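Side-chain contacts in erythrocyte binding antigen 140 (Plasmodium falciparum, PDB 4GF2), which probably binds a host receptor on the red-cell surface, apparently glycophorin C, during erythrocyte invasion, this piece holding its two Duffy-binding domains: residues I16-I21 and V36-I41; I21-R26 and K230-V235; D488-K493 and D530-E535. The protein carries 3 engineered substitutions. All blocks are in the same frame, centred on the assembly; numbering follows the deposited sequence.

In the fold
Contacts 1 and 2 lie together in the N-terminal half of the chain, their centres 13 Å apart, and share I21. Both involve the two-stranded antiparallel hairpin 23-27/33-37: contact 1 ties the loop before it to the helix that follows it, and contact 2 sets its first strand against helix 213-242. Their segments alternate along the chain, with 36-41 falling between the two halves of contact 2. Contact 3 comes later and joins helices 478-508 and 518-548 on the opposite side of the chain's centre, about 74 Å from contact 1 and 67 Å from contact 2, centre to centre. Contacts 1 and 2 thus fasten one hairpin to its surroundings, and contact 3 a distant helix pair, in an elongated, mostly helical adhesin carrying two Duffy-binding domains.

Contact 1 of 3, residues I16-I21 and V36-I41; sequences IKRKSI and VPDRKI
R18 lays the flank of its guanidinium, the NE and NH2 side, against the carboxylate of D38, and the two flat groups are nearly coplanar, 22° apart. The grip is bidentate: R18 NE donates to D38 OD2 at 2.8 Å, and R18 NH2 donates to D38 OD1 at 2.9 Å along an almost straight line (179°). Each oxygen uses its syn lone pair, the lone pairs that two neighbouring N-H groups of one arginine can meet together. A bend at chi3 (-80°) swings the guanidinium over to the carboxylate, and the two side chains cross at about a right angle. I41, one turn further along the short helix, brings CG2 to 4.0 Å from R18 NH2, near the guanidinium plane. D38 OD2 has a second donor, a water that also donates to S20 O, while another water accepts a hydrogen bond from K17 NZ and donates one to R39 O. K17 itself is salt-bridged to E70. Aspartate suits this place: it opens helix 38-41 just after the N-cap residue P37, where the helix end would probably stabilise a negative charge. This is a side-on Arg-Asp salt bridge, pinning an irregular loop to a strand-to-helix junction of the first Duffy-binding domain.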
loop_
_atom_site.group_PDB
_atom_site.type_symbol
_atom_site.label_atom_id
_atom_site.label_comp_id
_atom_site.label_asym_id
_atom_site.label_seq_id
_atom_site.Cartn_x
_atom_site.Cartn_y
_atom_site.Cartn_z
ATOM N N ILE A 16 25.914 4.894 -29.420
ATOM C CA ILE A 16 24.889 5.822 -28.962
ATOM C C ILE A 16 24.683 5.671 -27.459
ATOM O O ILE A 16 24.793 4.575 -26.917
ATOM C CB ILE A 16 23.544 5.574 -29.672
ATOM C CG1 ILE A 16 23.732 5.555 -31.190
ATOM C CG2 ILE A 16 22.528 6.638 -29.278
ATOM C CD1 ILE A 16 23.494 4.191 -31.818
ATOM N N LYS A 17 24.379 6.779 -26.792
ATOM C CA LYS A 17 24.170 6.767 -25.350
ATOM C C LYS A 17 22.692 6.669 -25.004
ATOM O O LYS A 17 21.832 7.131 -25.755
ATOM C CB LYS A 17 24.767 8.026 -24.723
ATOM C CG LYS A 17 26.278 8.117 -24.869
ATOM C CD LYS A 17 26.829 9.401 -24.279
ATOM C CE LYS A 17 28.345 9.456 -24.386
ATOM N NZ LYS A 17 29.023 8.379 -23.611
ATOM N N ARG A 18 22.398 6.049 -23.868
ATOM C CA ARG A 18 21.039 6.027 -23.350
ATOM C C ARG A 18 20.701 7.431 -22.872
ATOM O O ARG A 18 21.550 8.119 -22.292
ATOM C CB ARG A 18 20.915 5.019 -22.206
ATOM C CG ARG A 18 21.156 3.577 -22.632
ATOM C CD ARG A 18 21.033 2.604 -21.464
ATOM N NE ARG A 18 22.238 2.576 -20.636
ATOM C CZ ARG A 18 23.306 1.820 -20.880
ATOM N NH1 ARG A 18 23.341 1.014 -21.933
ATOM N NH2 ARG A 18 24.349 1.868 -20.067
ATOM N N LYS A 19 19.470 7.860 -23.129
ATOM C CA LYS A 19 19.049 9.225 -22.822
ATOM C C LYS A 19 18.583 9.398 -21.375
ATOM O O LYS A 19 18.736 10.472 -20.793
ATOM C CB LYS A 19 17.931 9.651 -23.768
ATOM C CG LYS A 19 18.412 10.094 -25.138
ATOM C CD LYS A 19 17.236 10.348 -26.071
ATOM C CE LYS A 19 17.521 11.466 -27.059
ATOM N NZ LYS A 19 17.494 12.807 -26.401
ATOM N N SER A 20 18.004 8.349 -20.800
ATOM C CA SER A 20 17.525 8.410 -19.425
ATOM C C SER A 20 18.685 8.621 -18.463
ATOM O O SER A 20 19.785 8.120 -18.687
ATOM C CB SER A 20 16.780 7.129 -19.062
ATOM O OG SER A 20 15.636 6.963 -19.880
ATOM N N ILE A 21 18.435 9.378 -17.399
ATOM C CA ILE A 21 19.432 9.613 -16.364
ATOM C C ILE A 21 19.163 8.686 -15.180
ATOM O O ILE A 21 18.139 8.808 -14.511
ATOM C CB ILE A 21 19.400 11.078 -15.885
ATOM C CG1 ILE A 21 19.657 12.029 -17.058
ATOM C CG2 ILE A 21 20.437 11.304 -14.802
ATOM C CD1 ILE A 21 19.485 13.504 -16.712
ATOM N N VAL A 36 27.020 4.405 -9.285
ATOM C CA VAL A 36 27.654 5.014 -10.441
ATOM C C VAL A 36 26.608 5.571 -11.403
ATOM O O VAL A 36 25.581 4.940 -11.644
ATOM C CB VAL A 36 28.515 3.984 -11.184
ATOM C CG1 VAL A 36 29.241 4.634 -12.348
ATOM C CG2 VAL A 36 29.507 3.343 -10.228
ATOM N N PRO A 37 26.861 6.764 -11.957
ATOM C CA PRO A 37 25.927 7.317 -12.940
ATOM C C PRO A 37 26.084 6.639 -14.297
ATOM O O PRO A 37 27.197 6.298 -14.694
ATOM C CB PRO A 37 26.338 8.789 -13.019
ATOM C CG PRO A 37 27.785 8.793 -12.674
ATOM C CD PRO A 37 27.991 7.674 -11.689
ATOM N N ASP A 38 24.977 6.440 -14.999
ATOM C CA ASP A 38 25.025 5.794 -16.301
ATOM C C ASP A 38 25.930 6.591 -17.245
ATOM O O ASP A 38 26.555 6.032 -18.148
ATOM C CB ASP A 38 23.616 5.668 -16.881
ATOM C CG ASP A 38 23.496 4.533 -17.876
ATOM O OD1 ASP A 38 24.283 3.571 -17.772
ATOM O OD2 ASP A 38 22.612 4.598 -18.756
ATOM N N ARG A 39 26.008 7.898 -17.024
ATOM C CA ARG A 39 26.873 8.739 -17.838
ATOM C C ARG A 39 28.313 8.241 -17.756
ATOM O O ARG A 39 29.027 8.219 -18.756
ATOM C CB ARG A 39 26.796 10.201 -17.396
ATOM C CG ARG A 39 27.706 11.128 -18.209
ATOM C CD ARG A 39 27.934 12.459 -17.514
ATOM N NE ARG A 39 28.252 12.280 -16.102
ATOM C CZ ARG A 39 29.421 11.853 -15.636
ATOM N NH1 ARG A 39 30.413 11.554 -16.463
ATOM N NH2 ARG A 39 29.594 11.723 -14.330
ATOM N N LYS A 40 28.733 7.839 -16.559
ATOM C CA LYS A 40 30.077 7.313 -16.351
ATOM C C LYS A 40 30.220 5.917 -16.957
ATOM O O LYS A 40 31.243 5.589 -17.550
ATOM C CB LYS A 40 30.411 7.269 -14.858
ATOM C CG LYS A 40 31.742 6.600 -14.535
ATOM C CD LYS A 40 32.901 7.336 -15.197
ATOM C CE LYS A 40 34.253 6.843 -14.691
ATOM N NZ LYS A 40 34.537 5.437 -15.089
ATOM N N ILE A 41 29.190 5.098 -16.804
ATOM C CA ILE A 41 29.196 3.756 -17.377
ATOM C C ILE A 41 29.435 3.804 -18.885
ATOM O O ILE A 41 30.124 2.946 -19.436
ATOM C CB ILE A 41 27.881 3.014 -17.069
ATOM C CG1 ILE A 41 27.822 2.661 -15.583
ATOM C CG2 ILE A 41 27.757 1.740 -17.902
ATOM C CD1 ILE A 41 26.479 2.172 -15.131
HETATM O O HOH W 1 28.455 9.476 -21.165
HETATM O O HOH W 2 20.289 5.533 -18.580
#

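Contact 2 of 3, residues I21-R26 and K230-V235; sequences IKWICR and KTQMEV
Q232 turns its CG beside its own backbone N (chi1 -78°) and then runs straight out (chi2 180°), carrying its amide from helix 213-242 across to W23 on the strand, with its CG beside C25. The sulfur of C25, likewise beside its backbone N, reaches back towards the stem of the glutamine, with C25 SG 3.9 Å from Q232 CG. At the far end the amide meets the base of the tryptophan: Q232 NE2 is 3.5 Å from W23 CB. The same nitrogen stands 3.0 Å from W23 O, but the angle is too poor for a hydrogen bond. A water makes the polar link instead, through the backbone N-H of W23: it accepts from W23 N at 3.0 Å and Q232 NE2 at 3.1 Å. The other end of the amide is held as well, since W183 NE1 donates to Q232 OE1; a glutamine, with donor and acceptor on one flat group, can serve both sides. The indole of W23 leads away from the helix, donating from NE1 to N186 OD1 and meeting the W183 ring edge-to-face. W23 and C25, two apart on the strand, both point their CB towards the helix. C25 is also disulfide-bonded to C35 at a non-hydrogen-bonded pair of the hairpin. This is a disulfide-linked beta hairpin laid against a long helix, its first strand meeting that helix through one extended glutamine.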
loop_
_atom_site.group_PDB
_atom_site.type_symbol
_atom_site.label_atom_id
_atom_site.label_comp_id
_atom_site.label_asym_id
_atom_site.label_seq_id
_atom_site.Cartn_x
_atom_site.Cartn_y
_atom_site.Cartn_z
ATOM N N ILE A 21 18.435 9.378 -17.399
ATOM C CA ILE A 21 19.432 9.613 -16.364
ATOM C C ILE A 21 19.163 8.686 -15.180
ATOM O O ILE A 21 18.139 8.808 -14.511
ATOM C CB ILE A 21 19.400 11.078 -15.885
ATOM C CG1 ILE A 21 19.657 12.029 -17.058
ATOM C CG2 ILE A 21 20.437 11.304 -14.802
ATOM C CD1 ILE A 21 19.485 13.504 -16.712
ATOM N N LYS A 22 20.079 7.757 -14.926
ATOM C CA LYS A 22 19.890 6.785 -13.851
ATOM C C LYS A 22 21.187 6.535 -13.086
ATOM O O LYS A 22 22.281 6.813 -13.581
ATOM C CB LYS A 22 19.355 5.466 -14.415
ATOM C CG LYS A 22 20.277 4.820 -15.433
ATOM C CD LYS A 22 19.595 3.694 -16.196
ATOM C CE LYS A 22 19.514 2.423 -15.380
ATOM N NZ LYS A 22 18.951 1.298 -16.179
ATOM N N TRP A 23 21.052 6.013 -11.870
ATOM C CA TRP A 23 22.203 5.672 -11.048
ATOM C C TRP A 23 22.127 4.212 -10.632
ATOM O O TRP A 23 21.125 3.765 -10.071
ATOM C CB TRP A 23 22.269 6.580 -9.821
ATOM C CG TRP A 23 22.708 7.977 -10.144
ATOM C CD1 TRP A 23 21.975 8.940 -10.775
ATOM C CD2 TRP A 23 23.981 8.566 -9.855
ATOM N NE1 TRP A 23 22.712 10.094 -10.898
ATOM C CE2 TRP A 23 23.949 9.892 -10.340
ATOM C CE3 TRP A 23 25.144 8.107 -9.234
ATOM C CZ2 TRP A 23 25.035 10.762 -10.223
ATOM C CZ3 TRP A 23 26.222 8.972 -9.114
ATOM C CH2 TRP A 23 26.159 10.284 -9.609
ATOM N N ILE A 24 23.189 3.467 -10.916
ATOM C CA ILE A 24 23.191 2.035 -10.672
ATOM C C ILE A 24 24.097 1.695 -9.500
ATOM O O ILE A 24 25.290 2.004 -9.504
ATOM C CB ILE A 24 23.636 1.262 -11.923
ATOM C CG1 ILE A 24 22.704 1.586 -13.094
ATOM C CG2 ILE A 24 23.620 -0.233 -11.660
ATOM C CD1 ILE A 24 23.434 1.956 -14.365
ATOM N N CYS A 25 23.517 1.059 -8.491
ATOM C CA CYS A 25 24.259 0.688 -7.298
ATOM C C CYS A 25 24.632 -0.788 -7.326
ATOM O O CYS A 25 23.792 -1.644 -7.594
ATOM C CB CYS A 25 23.441 1.012 -6.049
ATOM S SG CYS A 25 23.043 2.772 -5.898
ATOM N N ARG A 26 25.906 -1.065 -7.068
ATOM C CA ARG A 26 26.415 -2.427 -6.984
ATOM C C ARG A 26 27.464 -2.482 -5.883
ATOM O O ARG A 26 27.962 -1.446 -5.445
ATOM C CB ARG A 26 27.056 -2.845 -8.307
ATOM C CG ARG A 26 26.173 -2.665 -9.531
ATOM C CD ARG A 26 26.904 -3.094 -10.798
ATOM N NE ARG A 26 28.068 -2.252 -11.082
ATOM C CZ ARG A 26 28.065 -1.195 -11.894
ATOM N NH1 ARG A 26 26.959 -0.822 -12.529
ATOM N NH2 ARG A 26 29.182 -0.502 -12.076
ATOM N N LYS A 230 16.506 7.694 -1.800
ATOM C CA LYS A 230 17.001 7.752 -0.429
ATOM C C LYS A 230 18.117 6.738 -0.174
ATOM O O LYS A 230 19.096 7.048 0.505
ATOM C CB LYS A 230 15.873 7.546 0.581
ATOM C CG LYS A 230 16.381 7.461 2.014
ATOM C CD LYS A 230 15.254 7.511 3.029
ATOM C CE LYS A 230 15.795 7.461 4.451
ATOM N NZ LYS A 230 14.726 7.650 5.469
ATOM N N THR A 231 17.971 5.529 -0.707
ATOM C CA THR A 231 19.004 4.517 -0.535
ATOM C C THR A 231 20.262 4.956 -1.282
ATOM O O THR A 231 21.377 4.784 -0.790
ATOM C CB THR A 231 18.549 3.117 -1.025
ATOM O OG1 THR A 231 18.406 3.115 -2.449
ATOM C CG2 THR A 231 17.223 2.716 -0.381
ATOM N N GLN A 232 20.074 5.547 -2.459
ATOM C CA GLN A 232 21.195 6.014 -3.267
ATOM C C GLN A 232 22.005 7.066 -2.521
ATOM O O GLN A 232 23.230 6.969 -2.433
ATOM C CB GLN A 232 20.703 6.586 -4.601
ATOM C CG GLN A 232 20.338 5.527 -5.633
ATOM C CD GLN A 232 19.860 6.125 -6.946
ATOM O OE1 GLN A 232 19.706 7.341 -7.071
ATOM N NE2 GLN A 232 19.622 5.269 -7.933
ATOM N N MET A 233 21.321 8.068 -1.978
ATOM C CA MET A 233 22.014 9.150 -1.299
ATOM C C MET A 233 22.725 8.631 -0.054
ATOM O O MET A 233 23.812 9.094 0.279
ATOM C CB MET A 233 21.055 10.281 -0.929
ATOM C CG MET A 233 21.755 11.629 -0.774
ATOM S SD MET A 233 20.665 12.959 -0.235
ATOM C CE MET A 233 20.381 12.496 1.464
ATOM N N GLU A 234 22.118 7.669 0.630
ATOM C CA GLU A 234 22.757 7.063 1.793
ATOM C C GLU A 234 24.131 6.535 1.399
ATOM O O GLU A 234 25.136 6.872 2.021
ATOM C CB GLU A 234 21.895 5.938 2.368
ATOM C CG GLU A 234 20.678 6.428 3.136
ATOM C CD GLU A 234 19.758 5.295 3.557
ATOM O OE1 GLU A 234 20.167 4.120 3.442
ATOM O OE2 GLU A 234 18.627 5.580 4.003
ATOM N N VAL A 235 24.173 5.715 0.355
ATOM C CA VAL A 235 25.433 5.177 -0.138
ATOM C C VAL A 235 26.433 6.296 -0.396
ATOM O O VAL A 235 27.522 6.317 0.173
ATOM C CB VAL A 235 25.227 4.393 -1.444
ATOM C CG1 VAL A 235 26.561 4.161 -2.152
ATOM C CG2 VAL A 235 24.521 3.076 -1.162
HETATM O O HOH W 3 18.300 5.998 -10.610
#

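Contact 3 of 3, residues D488-K493 and D530-E535; sequences DDFCEK and DLKKSE
K532 NZ is held by E535, one turn along its own helix, and by a water, with D489 of the facing helix farther off. The firm ionic bond is to E535: K532 NZ donates to E535 OE1 at 2.9 Å, using the carboxylate's syn lone pair. Across the helices D489 OD2 stands 3.8 Å from K532 NZ, a long salt bridge. The water accepts from K532 NZ at 2.7 Å and lies between it and D489, although its modelled distance to that carboxylate is too short to be trusted. Bends at chi2 (-58°) and chi3 (-71°) fold the lysine chain so that its amine comes between the two acids. D489 OD2 and E535 OE1 are 6.4 Å apart, and the ammonium probably offsets their mutual repulsion. Both acids have a tryptophan donor besides, W326 NE1 for D489 OD2 and W486 NE1 for E535 OE1.

The aliphatic part of K532 does a different job. Its CB rests 4.0 Å from F490 CD1, approaching the ring obliquely, and the folded chain brings K532 CE to 4.1 Å from the same ring carbon. Phenylalanine suits the spot because its ring and the lysine chain pass each other in opposite directions, and the ring also meets that of W486, the two planes nearly parallel, and that of F584. A lysine can serve both halves of such a contact, apolar along its chain and charged at its end. The neighbouring C491 is disulfide-bonded to C574, which links this helix to a later part of the chain.

A salt-bridge network beside an aromatic cluster is how the two segments meet: a roughly antiparallel packing of these segments of helices 478-508 and 518-548, consecutive in the chain, with the first segment inside the second Duffy-binding domain.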
loop_
_atom_site.group_PDB
_atom_site.type_symbol
_atom_site.label_atom_id
_atom_site.label_comp_id
_atom_site.label_asym_id
_atom_site.label_seq_id
_atom_site.Cartn_x
_atom_site.Cartn_y
_atom_site.Cartn_z
ATOM N N ASP A 488 -30.800 -14.097 19.844
ATOM C CA ASP A 488 -30.859 -12.823 20.551
ATOM C C ASP A 488 -31.841 -11.869 19.883
ATOM O O ASP A 488 -32.568 -11.141 20.557
ATOM C CB ASP A 488 -29.476 -12.173 20.612
ATOM C CG ASP A 488 -28.542 -12.881 21.569
ATOM O OD1 ASP A 488 -29.038 -13.548 22.500
ATOM O OD2 ASP A 488 -27.311 -12.763 21.394
ATOM N N ASP A 489 -31.855 -11.876 18.553
ATOM C CA ASP A 489 -32.741 -11.005 17.797
ATOM C C ASP A 489 -34.190 -11.411 18.020
ATOM O O ASP A 489 -35.062 -10.563 18.188
ATOM C CB ASP A 489 -32.401 -11.063 16.307
ATOM C CG ASP A 489 -33.316 -10.196 15.465
ATOM O OD1 ASP A 489 -33.223 -8.958 15.573
ATOM O OD2 ASP A 489 -34.123 -10.749 14.689
ATOM N N PHE A 490 -34.440 -12.715 18.028
ATOM C CA PHE A 490 -35.789 -13.237 18.206
ATOM C C PHE A 490 -36.318 -12.922 19.598
ATOM O O PHE A 490 -37.367 -12.294 19.748
ATOM C CB PHE A 490 -35.812 -14.749 17.972
ATOM C CG PHE A 490 -37.076 -15.416 18.440
ATOM C CD1 PHE A 490 -38.265 -15.235 17.754
ATOM C CD2 PHE A 490 -37.073 -16.226 19.564
ATOM C CE1 PHE A 490 -39.429 -15.848 18.181
ATOM C CE2 PHE A 490 -38.235 -16.842 19.995
ATOM C CZ PHE A 490 -39.414 -16.653 19.303
ATOM N N CYS A 491 -35.587 -13.361 20.615
ATOM C CA CYS A 491 -35.981 -13.129 21.998
ATOM C C CYS A 491 -36.225 -11.646 22.258
ATOM O O CYS A 491 -37.203 -11.279 22.908
ATOM C CB CYS A 491 -34.911 -13.662 22.952
ATOM S SG CYS A 491 -34.697 -15.456 22.873
ATOM N N GLU A 492 -35.339 -10.799 21.744
ATOM C CA GLU A 492 -35.464 -9.359 21.936
ATOM C C GLU A 492 -36.785 -8.853 21.370
ATOM O O GLU A 492 -37.586 -8.256 22.087
ATOM C CB GLU A 492 -34.300 -8.621 21.270
ATOM C CG GLU A 492 -34.376 -7.105 21.392
ATOM C CD GLU A 492 -33.211 -6.398 20.719
ATOM O OE1 GLU A 492 -32.394 -7.080 20.064
ATOM O OE2 GLU A 492 -33.114 -5.159 20.847
ATOM N N LYS A 493 -37.013 -9.100 20.085
ATOM C CA LYS A 493 -38.201 -8.584 19.414
ATOM C C LYS A 493 -39.470 -9.196 20.002
ATOM O O LYS A 493 -40.540 -8.591 19.950
ATOM C CB LYS A 493 -38.127 -8.836 17.905
ATOM C CG LYS A 493 -36.905 -8.218 17.225
ATOM C CD LYS A 493 -36.666 -6.778 17.667
ATOM C CE LYS A 493 -35.378 -6.220 17.075
ATOM N NZ LYS A 493 -35.071 -4.857 17.593
ATOM N N ASP A 530 -45.120 -16.989 13.128
ATOM C CA ASP A 530 -45.086 -18.112 12.199
ATOM C C ASP A 530 -43.857 -18.004 11.302
ATOM O O ASP A 530 -43.211 -19.006 10.994
ATOM C CB ASP A 530 -46.362 -18.165 11.355
ATOM C CG ASP A 530 -47.588 -18.542 12.172
ATOM O OD1 ASP A 530 -47.423 -19.066 13.295
ATOM O OD2 ASP A 530 -48.719 -18.322 11.688
ATOM N N LEU A 531 -43.531 -16.782 10.893
ATOM C CA LEU A 531 -42.363 -16.553 10.058
ATOM C C LEU A 531 -41.096 -16.938 10.811
ATOM O O LEU A 531 -40.201 -17.574 10.255
ATOM C CB LEU A 531 -42.291 -15.089 9.622
ATOM C CG LEU A 531 -41.023 -14.690 8.860
ATOM C CD1 LEU A 531 -40.888 -15.482 7.568
ATOM C CD2 LEU A 531 -41.008 -13.193 8.580
ATOM N N LYS A 532 -41.025 -16.555 12.082
ATOM C CA LYS A 532 -39.849 -16.842 12.891
ATOM C C LYS A 532 -39.767 -18.336 13.175
ATOM O O LYS A 532 -38.677 -18.893 13.303
ATOM C CB LYS A 532 -39.883 -16.053 14.204
ATOM C CG LYS A 532 -40.033 -14.540 14.036
ATOM C CD LYS A 532 -38.925 -13.922 13.189
ATOM C CE LYS A 532 -37.589 -13.905 13.915
ATOM N NZ LYS A 532 -36.527 -13.255 13.095
ATOM N N LYS A 533 -40.925 -18.981 13.267
ATOM C CA LYS A 533 -40.982 -20.415 13.517
ATOM C C LYS A 533 -40.334 -21.192 12.378
ATOM O O LYS A 533 -39.585 -22.139 12.615
ATOM C CB LYS A 533 -42.430 -20.872 13.697
ATOM C CG LYS A 533 -42.573 -22.365 13.938
ATOM C CD LYS A 533 -44.031 -22.775 14.080
ATOM C CE LYS A 533 -44.180 -24.286 14.182
ATOM N NZ LYS A 533 -43.496 -24.852 15.380
ATOM N N SER A 534 -40.618 -20.798 11.142
ATOM C CA SER A 534 -40.010 -21.459 9.993
ATOM C C SER A 534 -38.501 -21.217 9.959
ATOM O O SER A 534 -37.730 -22.130 9.662
ATOM C CB SER A 534 -40.667 -21.013 8.681
ATOM O OG SER A 534 -40.650 -19.607 8.526
ATOM N N GLU A 535 -38.084 -19.997 10.285
ATOM C CA GLU A 535 -36.666 -19.661 10.315
ATOM C C GLU A 535 -35.966 -20.535 11.344
ATOM O O GLU A 535 -34.893 -21.086 11.091
ATOM C CB GLU A 535 -36.469 -18.191 10.676
ATOM C CG GLU A 535 -37.008 -17.219 9.649
ATOM C CD GLU A 535 -36.941 -15.781 10.130
ATOM O OE1 GLU A 535 -36.502 -15.561 11.278
ATOM O OE2 GLU A 535 -37.323 -14.873 9.363
HETATM O O HOH W 4 -34.469 -13.133 14.829
#